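Local coordinates for single-strand DNA-binding protein (Agrobacterium tumefaciens, PDB 3BTP) that binds single-stranded but not double-stranded DNA regardless of sequence and mediates nuclear uptake of single-stranded T-DNA copies, at residues G403-S408 against I482-E487; D233-I236 against G242-E245; D281-A284 against E290-R293. All coordinates share one frame; numbering follows the deposited sequence.

Interaction 1: G403-S408 against I482-E487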
# COMPACT_ATOMS: atom_id res chain seq x y z
N GLY A 403 8.77 -19.95 -11.02
CA GLY A 403 8.26 -19.15 -9.90
C GLY A 403 9.11 -19.18 -8.67
O GLY A 403 8.72 -18.66 -7.62
N ASN A 404 10.26 -19.84 -8.74
CA ASN A 404 11.01 -20.17 -7.50
C ASN A 404 12.35 -19.51 -7.33
O ASN A 404 12.95 -19.58 -6.28
CB ASN A 404 11.24 -21.68 -7.37
CG ASN A 404 9.97 -22.42 -7.12
OD1 ASN A 404 9.78 -23.48 -7.71
ND2 ASN A 404 9.06 -21.86 -6.30
N ARG A 405 12.82 -18.91 -8.40
CA ARG A 405 14.14 -18.39 -8.43
C ARG A 405 14.20 -16.99 -9.06
O ARG A 405 13.65 -16.80 -10.10
CB ARG A 405 14.98 -19.33 -9.32
CG ARG A 405 16.45 -18.85 -9.43
CD ARG A 405 17.32 -19.98 -10.06
NE ARG A 405 17.60 -21.05 -9.09
CZ ARG A 405 18.34 -22.13 -9.39
NH1 ARG A 405 18.82 -22.25 -10.61
NH2 ARG A 405 18.61 -23.06 -8.51
N TYR A 406 14.98 -16.11 -8.47
CA TYR A 406 15.45 -14.86 -9.10
C TYR A 406 16.84 -14.90 -9.68
O TYR A 406 17.77 -15.50 -9.12
CB TYR A 406 15.39 -13.66 -8.13
CG TYR A 406 13.98 -13.18 -7.82
CD1 TYR A 406 13.39 -13.46 -6.59
CD2 TYR A 406 13.27 -12.35 -8.75
CE1 TYR A 406 12.09 -12.96 -6.24
CE2 TYR A 406 11.95 -11.83 -8.45
CZ TYR A 406 11.38 -12.19 -7.19
OH TYR A 406 10.13 -11.77 -6.83
N MET A 407 16.98 -14.22 -10.81
CA MET A 407 18.25 -14.13 -11.51
C MET A 407 18.33 -12.78 -12.22
O MET A 407 17.33 -12.09 -12.38
CB MET A 407 18.42 -15.31 -12.51
CG MET A 407 17.47 -15.35 -13.69
SD MET A 407 17.34 -16.87 -14.64
CE MET A 407 16.22 -17.81 -13.58
N SER A 408 19.52 -12.38 -12.62
CA SER A 408 19.65 -11.25 -13.55
C SER A 408 18.85 -11.41 -14.84
O SER A 408 18.54 -12.50 -15.31
CB SER A 408 21.15 -10.96 -13.88
OG SER A 408 21.59 -11.94 -14.80
N ILE A 482 16.89 -17.84 -0.69
CA ILE A 482 18.22 -18.16 -0.23
C ILE A 482 19.19 -17.79 -1.34
O ILE A 482 18.95 -18.12 -2.52
CB ILE A 482 18.33 -19.66 0.14
CG1 ILE A 482 17.12 -20.11 1.01
CG2 ILE A 482 19.71 -19.94 0.88
CD1 ILE A 482 17.13 -19.48 2.44
N ALA A 483 20.25 -17.08 -0.97
CA ALA A 483 21.33 -16.79 -1.94
C ALA A 483 22.07 -18.06 -2.24
O ALA A 483 22.77 -18.57 -1.37
CB ALA A 483 22.33 -15.71 -1.42
N ASP A 484 21.94 -18.54 -3.47
CA ASP A 484 22.53 -19.78 -3.88
C ASP A 484 24.05 -19.74 -4.00
O ASP A 484 24.66 -18.68 -4.15
CB ASP A 484 21.90 -20.25 -5.23
CG ASP A 484 20.38 -20.34 -5.16
OD1 ASP A 484 19.83 -20.80 -4.13
OD2 ASP A 484 19.73 -19.91 -6.12
N ARG A 485 24.63 -20.93 -3.97
CA ARG A 485 26.04 -21.15 -4.06
C ARG A 485 26.21 -22.32 -5.01
O ARG A 485 25.39 -23.24 -5.01
CB ARG A 485 26.62 -21.45 -2.66
CG ARG A 485 26.96 -20.24 -1.96
CD ARG A 485 27.59 -20.51 -0.72
NE ARG A 485 27.57 -19.37 0.18
CZ ARG A 485 28.50 -18.40 0.29
NH1 ARG A 485 29.59 -18.36 -0.45
NH2 ARG A 485 28.32 -17.45 1.17
N ASN A 486 27.27 -22.31 -5.81
CA ASN A 486 27.52 -23.48 -6.70
C ASN A 486 28.15 -24.71 -5.98
O ASN A 486 28.26 -24.76 -4.73
CB ASN A 486 28.31 -23.05 -7.94
CG ASN A 486 29.71 -22.57 -7.60
OD1 ASN A 486 30.20 -22.78 -6.50
ND2 ASN A 486 30.35 -21.90 -8.56
N GLU A 487 28.57 -25.71 -6.74
CA GLU A 487 29.29 -26.83 -6.13
C GLU A 487 30.64 -26.45 -5.40
O GLU A 487 30.98 -27.05 -4.33
CB GLU A 487 29.48 -27.92 -7.16
CG GLU A 487 29.65 -29.33 -6.62
CD GLU A 487 30.43 -30.21 -7.62
OE1 GLU A 487 30.28 -30.02 -8.88
OE2 GLU A 487 31.22 -31.08 -7.14

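Interaction 2: D233-I236 against G242-E245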
# COMPACT_ATOMS: atom_id res chain seq x y z
N ASP A 233 -15.71 -2.44 21.92
CA ASP A 233 -15.75 -1.03 21.51
C ASP A 233 -15.28 -0.82 20.09
O ASP A 233 -15.19 0.32 19.64
CB ASP A 233 -14.84 -0.20 22.38
CG ASP A 233 -15.31 -0.07 23.83
OD1 ASP A 233 -16.53 0.16 24.09
OD2 ASP A 233 -14.41 -0.17 24.71
N ARG A 234 -14.95 -1.89 19.40
CA ARG A 234 -14.36 -1.79 18.07
C ARG A 234 -15.25 -2.10 16.91
O ARG A 234 -14.74 -2.40 15.86
CB ARG A 234 -13.02 -2.57 17.94
CG ARG A 234 -13.11 -3.97 18.35
CD ARG A 234 -11.89 -4.74 18.01
NE ARG A 234 -10.75 -4.36 18.84
CZ ARG A 234 -9.85 -5.22 19.33
NH1 ARG A 234 -9.96 -6.55 19.10
NH2 ARG A 234 -8.84 -4.74 20.06
N TYR A 235 -16.57 -2.02 17.09
CA TYR A 235 -17.56 -2.25 16.00
C TYR A 235 -18.55 -1.14 15.83
O TYR A 235 -18.88 -0.43 16.78
CB TYR A 235 -18.31 -3.57 16.14
CG TYR A 235 -17.35 -4.73 16.16
CD1 TYR A 235 -16.93 -5.36 14.99
CD2 TYR A 235 -16.81 -5.14 17.38
CE1 TYR A 235 -15.98 -6.36 15.05
CE2 TYR A 235 -15.91 -6.15 17.44
CZ TYR A 235 -15.50 -6.75 16.29
OH TYR A 235 -14.59 -7.75 16.45
N ILE A 236 -18.95 -0.91 14.58
CA ILE A 236 -20.11 -0.09 14.32
C ILE A 236 -21.17 -1.07 13.84
O ILE A 236 -20.86 -1.98 13.10
CB ILE A 236 -19.84 1.00 13.26
CG1 ILE A 236 -18.93 2.09 13.82
CG2 ILE A 236 -21.15 1.64 12.82
CD1 ILE A 236 -19.15 2.43 15.34
N GLY A 242 -25.08 -5.81 8.98
CA GLY A 242 -24.14 -6.45 9.89
C GLY A 242 -23.24 -5.39 10.58
O GLY A 242 -23.44 -4.19 10.46
N ARG A 243 -22.28 -5.85 11.34
CA ARG A 243 -21.31 -4.96 12.02
C ARG A 243 -20.08 -4.67 11.17
O ARG A 243 -19.71 -5.47 10.31
CB ARG A 243 -20.77 -5.73 13.23
CG ARG A 243 -21.84 -5.90 14.24
CD ARG A 243 -21.22 -6.07 15.58
NE ARG A 243 -20.23 -7.14 15.62
CZ ARG A 243 -19.66 -7.47 16.77
NH1 ARG A 243 -20.03 -6.75 17.89
NH2 ARG A 243 -18.77 -8.47 16.79
N ARG A 244 -19.38 -3.59 11.46
CA ARG A 244 -18.08 -3.40 10.86
C ARG A 244 -17.01 -3.00 11.87
O ARG A 244 -17.18 -2.07 12.67
CB ARG A 244 -18.15 -2.33 9.77
CG ARG A 244 -18.96 -2.65 8.55
CD ARG A 244 -18.35 -3.72 7.62
NE ARG A 244 -19.30 -3.79 6.49
CZ ARG A 244 -20.48 -4.47 6.49
NH1 ARG A 244 -20.88 -5.18 7.58
NH2 ARG A 244 -21.28 -4.45 5.40
N GLU A 245 -15.87 -3.66 11.78
CA GLU A 245 -14.76 -3.36 12.69
C GLU A 245 -14.06 -2.00 12.37
O GLU A 245 -13.87 -1.67 11.21
CB GLU A 245 -13.76 -4.48 12.66
CG GLU A 245 -12.98 -4.53 13.90
CD GLU A 245 -11.90 -5.58 13.83
OE1 GLU A 245 -12.12 -6.62 13.16
OE2 GLU A 245 -10.83 -5.35 14.45

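Interaction 3: D281-A284 against E290-R293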
# COMPACT_ATOMS: atom_id res chain seq x y z
N ASP A 281 -25.54 -11.53 -0.24
CA ASP A 281 -26.06 -10.51 -1.18
C ASP A 281 -25.91 -10.97 -2.62
O ASP A 281 -25.45 -12.08 -2.85
CB ASP A 281 -25.45 -9.10 -0.93
CG ASP A 281 -23.88 -9.06 -1.06
OD1 ASP A 281 -23.26 -9.95 -1.66
OD2 ASP A 281 -23.26 -8.12 -0.52
N ALA A 282 -26.33 -10.14 -3.57
CA ALA A 282 -26.25 -10.51 -5.00
C ALA A 282 -24.84 -11.01 -5.44
O ALA A 282 -24.75 -11.76 -6.43
CB ALA A 282 -26.75 -9.37 -5.92
N TYR A 283 -23.77 -10.64 -4.69
CA TYR A 283 -22.44 -11.18 -5.01
C TYR A 283 -21.91 -12.24 -4.03
O TYR A 283 -20.70 -12.51 -4.03
CB TYR A 283 -21.38 -10.06 -5.22
CG TYR A 283 -21.57 -9.33 -6.54
CD1 TYR A 283 -20.83 -9.68 -7.68
CD2 TYR A 283 -22.53 -8.33 -6.65
CE1 TYR A 283 -21.04 -9.05 -8.88
CE2 TYR A 283 -22.76 -7.71 -7.85
CZ TYR A 283 -22.02 -8.05 -8.95
OH TYR A 283 -22.28 -7.35 -10.10
N ALA A 284 -22.76 -12.82 -3.18
CA ALA A 284 -22.27 -13.90 -2.30
C ALA A 284 -21.45 -15.00 -3.05
O ALA A 284 -21.88 -15.55 -4.08
CB ALA A 284 -23.41 -14.53 -1.50
N GLU A 290 -15.56 -9.97 -10.86
CA GLU A 290 -16.92 -9.95 -11.42
C GLU A 290 -17.70 -8.67 -11.07
O GLU A 290 -18.43 -8.11 -11.89
CB GLU A 290 -17.67 -11.20 -10.92
CG GLU A 290 -18.93 -11.50 -11.70
CD GLU A 290 -19.44 -12.90 -11.36
OE1 GLU A 290 -18.60 -13.76 -10.95
OE2 GLU A 290 -20.67 -13.11 -11.49
N PHE A 291 -17.59 -8.24 -9.81
CA PHE A 291 -18.28 -7.01 -9.42
C PHE A 291 -17.72 -5.88 -10.26
O PHE A 291 -18.44 -5.10 -10.82
CB PHE A 291 -18.11 -6.78 -7.91
CG PHE A 291 -18.57 -5.43 -7.43
CD1 PHE A 291 -19.94 -5.16 -7.23
CD2 PHE A 291 -17.62 -4.41 -7.19
CE1 PHE A 291 -20.37 -3.90 -6.78
CE2 PHE A 291 -18.02 -3.18 -6.72
CZ PHE A 291 -19.42 -2.89 -6.51
N GLU A 292 -16.40 -5.86 -10.34
CA GLU A 292 -15.63 -4.90 -11.06
C GLU A 292 -16.09 -4.79 -12.55
O GLU A 292 -16.28 -3.67 -13.08
CB GLU A 292 -14.16 -5.30 -10.95
CG GLU A 292 -13.30 -4.56 -11.91
CD GLU A 292 -11.84 -4.62 -11.55
OE1 GLU A 292 -11.33 -5.72 -11.20
OE2 GLU A 292 -11.17 -3.56 -11.64
N ARG A 293 -16.26 -5.93 -13.20
CA ARG A 293 -16.70 -5.96 -14.60
C ARG A 293 -18.12 -5.46 -14.83
O ARG A 293 -18.38 -4.80 -15.78
CB ARG A 293 -16.47 -7.33 -15.22
CG ARG A 293 -15.05 -7.43 -15.76
CD ARG A 293 -14.67 -8.87 -16.22
NE ARG A 293 -15.09 -9.90 -15.26
CZ ARG A 293 -15.96 -10.87 -15.54
NH1 ARG A 293 -16.46 -10.97 -16.78
NH2 ARG A 293 -16.29 -11.77 -14.61

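Interaction 1: G403-S408 against I482-E487
Arg405 and Asp484 face each other across one intervening strand of the closed antiparallel barrel, and their charged ends form the whole of this contact. Strands 405-407 and 480-485 do not pair with each other; both pair with strand 494-497, and the backbones stay well apart, Arg405 CA to Ile482 CA being 9.2 Å. The Asp484 side chain leaves its strand pointing at segment 403-408, while Arg405 starts out across that direction and reaches back with its end. Its CG lies opposite the backbone N (chi1 180°), and the chain runs straight until a bend at chi3 turns the guanidinium toward the acid. Asp484 OD2 does the touching. It lies 3.8 Å from Arg405 NE and 4.1 Å from Arg405 NH2, well out of the guanidinium plane, so no N-H points at it. The two flat groups are inclined to each other by 57°, neither stacked nor side by side, in a long salt bridge that rests on charge alone. Directed bonding comes from strand 494-497 between them: Thr496 OG1 is hydrogen-bonded to both Arg405 NE and Asp484 OD2, and Thr494 OG1 is hydrogen-bonded to OD2 as well, so that two threonine hydroxyls grip this oxygen. Tyr501 OH, from helix 498-503, holds Asp484 OD1. With both its oxygens engaged, the buried carboxylate is fixed in rotation, and the nearby guanidinium would be expected to favour its ionised form. One threonine hydroxyl thus bonds to both acid and base across a neighbouring strand, and their opposite charges add a weaker, undirected attraction.

Interaction 2: D233-I236 against G242-E245
Tyr235 faces Glu245 in a non-hydrogen-bonded pair and Ile236 faces Arg244 in a hydrogen-bonded one, making the antiparallel ladder of a two-stranded beta hairpin. Two backbone bonds close the latter pair, Ile236 N to Arg244 O at 2.9 Å and Arg244 N to Ile236 O at 2.7 Å. Arg243 lays its guanidinium flat on one face of the Tyr235 ring. The planes are only 5° apart, and Arg243 CZ stands 3.7 Å from the ring centroid, 15° off the ring normal: a stacked cation-pi pair. A bend at chi3 (-54°) folds the arginine over the tyrosine, with Arg243 NH2 reaching as far as Tyr235 CZ. Glu245 meets the same ring obliquely through its methylene, CG lying 3.7 Å from Tyr235 CE1. Its carboxylate runs on beside Arg234, where OE2 approaches Arg234 CD; the distance to Arg234 NE, 4.5 Å, is beyond a salt bridge. Arg244, on the face shared with Ile236, turns its end away from the contact: NH1 bonds to Arg243 O, from above the carbonyl plane, and to Tyr241 O, and NE forms a salt bridge with Asp262. The hairpin is therefore pinned by its backbone bonds and by one cation held flat on an aromatic face, while the looser attraction between Glu245 and Arg234 is undirected.

Interaction 3: D281-A284 against E290-R293
Phe291 meets a single face of the Tyr283 ring in two ways at once, with the edge of its own ring and with the methylene that carries it. The rings form a T-shaped (edge-to-face) pair, their planes 86° apart and their centroids separated by 5.4 Å. Phe291 CD1 leads the edge, standing over the tyrosine face, displaced from the centre toward the rim, and coming within 3.9 Å of Tyr283 CE2. Beside it, Phe291 CB lies over the same face, 4.2 Å from the ring centroid and 24° off the normal, in a CH-pi contact. The first torsion of Phe291 (chi1 170°) sets CG opposite the backbone N, so that the ring stands up from the tyrosine face with its CD1 edge down beside CB. The tyrosine reaches right to the helix backbone: its CE1 comes to 3.5 Å from Phe291 CA. Glu290 adds a looser touch, its CG being 4.3 Å from Tyr283 CE1. What presents the tyrosine is a type I beta turn from Asp281 to Ala284, closed by the bond from Ala284 N to Asp281 O at 2.8 Å. Within it Asp281 OD1 accepts from Tyr283 N, an Asx turn, the donor coming from above the carboxylate plane, 3.1 Å from OD1. Asp281 OD2 in turn is held by Arg277 in a salt bridge and by Phe278 N, which ties the aspartate to the preceding chain. The turn lies in the loop between strand 272-275 and helix 288-299 and leans back on the early part of that helix. Beyond the tyrosine, Phe291 touches Ile263 and Ile265 of strand 263-266 and meets the ring of Phe332 in helix 327-335, and so joins the loop, two helices and the four-stranded sheet.

Along the chain the contacts come in series: interaction 2, then interaction 3, then interaction 1. The first two are neighbours, with centres 23 Å apart and nearest atoms about 7 Å apart; they share no strand, one being a separate two-stranded hairpin and the other a turn and helix beside a four-stranded sheet. Arg277 lies between them, with its backbone O weakly bonded to Arg244 and its side chain paired with Asp281. Interaction 1 belongs to the later barrel, its centre 46 Å from that of interaction 2, on the opposite side of the chain's centre, and 41 Å from that of interaction 3. The contacts thus lie in two separate parts of the DNA-binding protein, and none touches another.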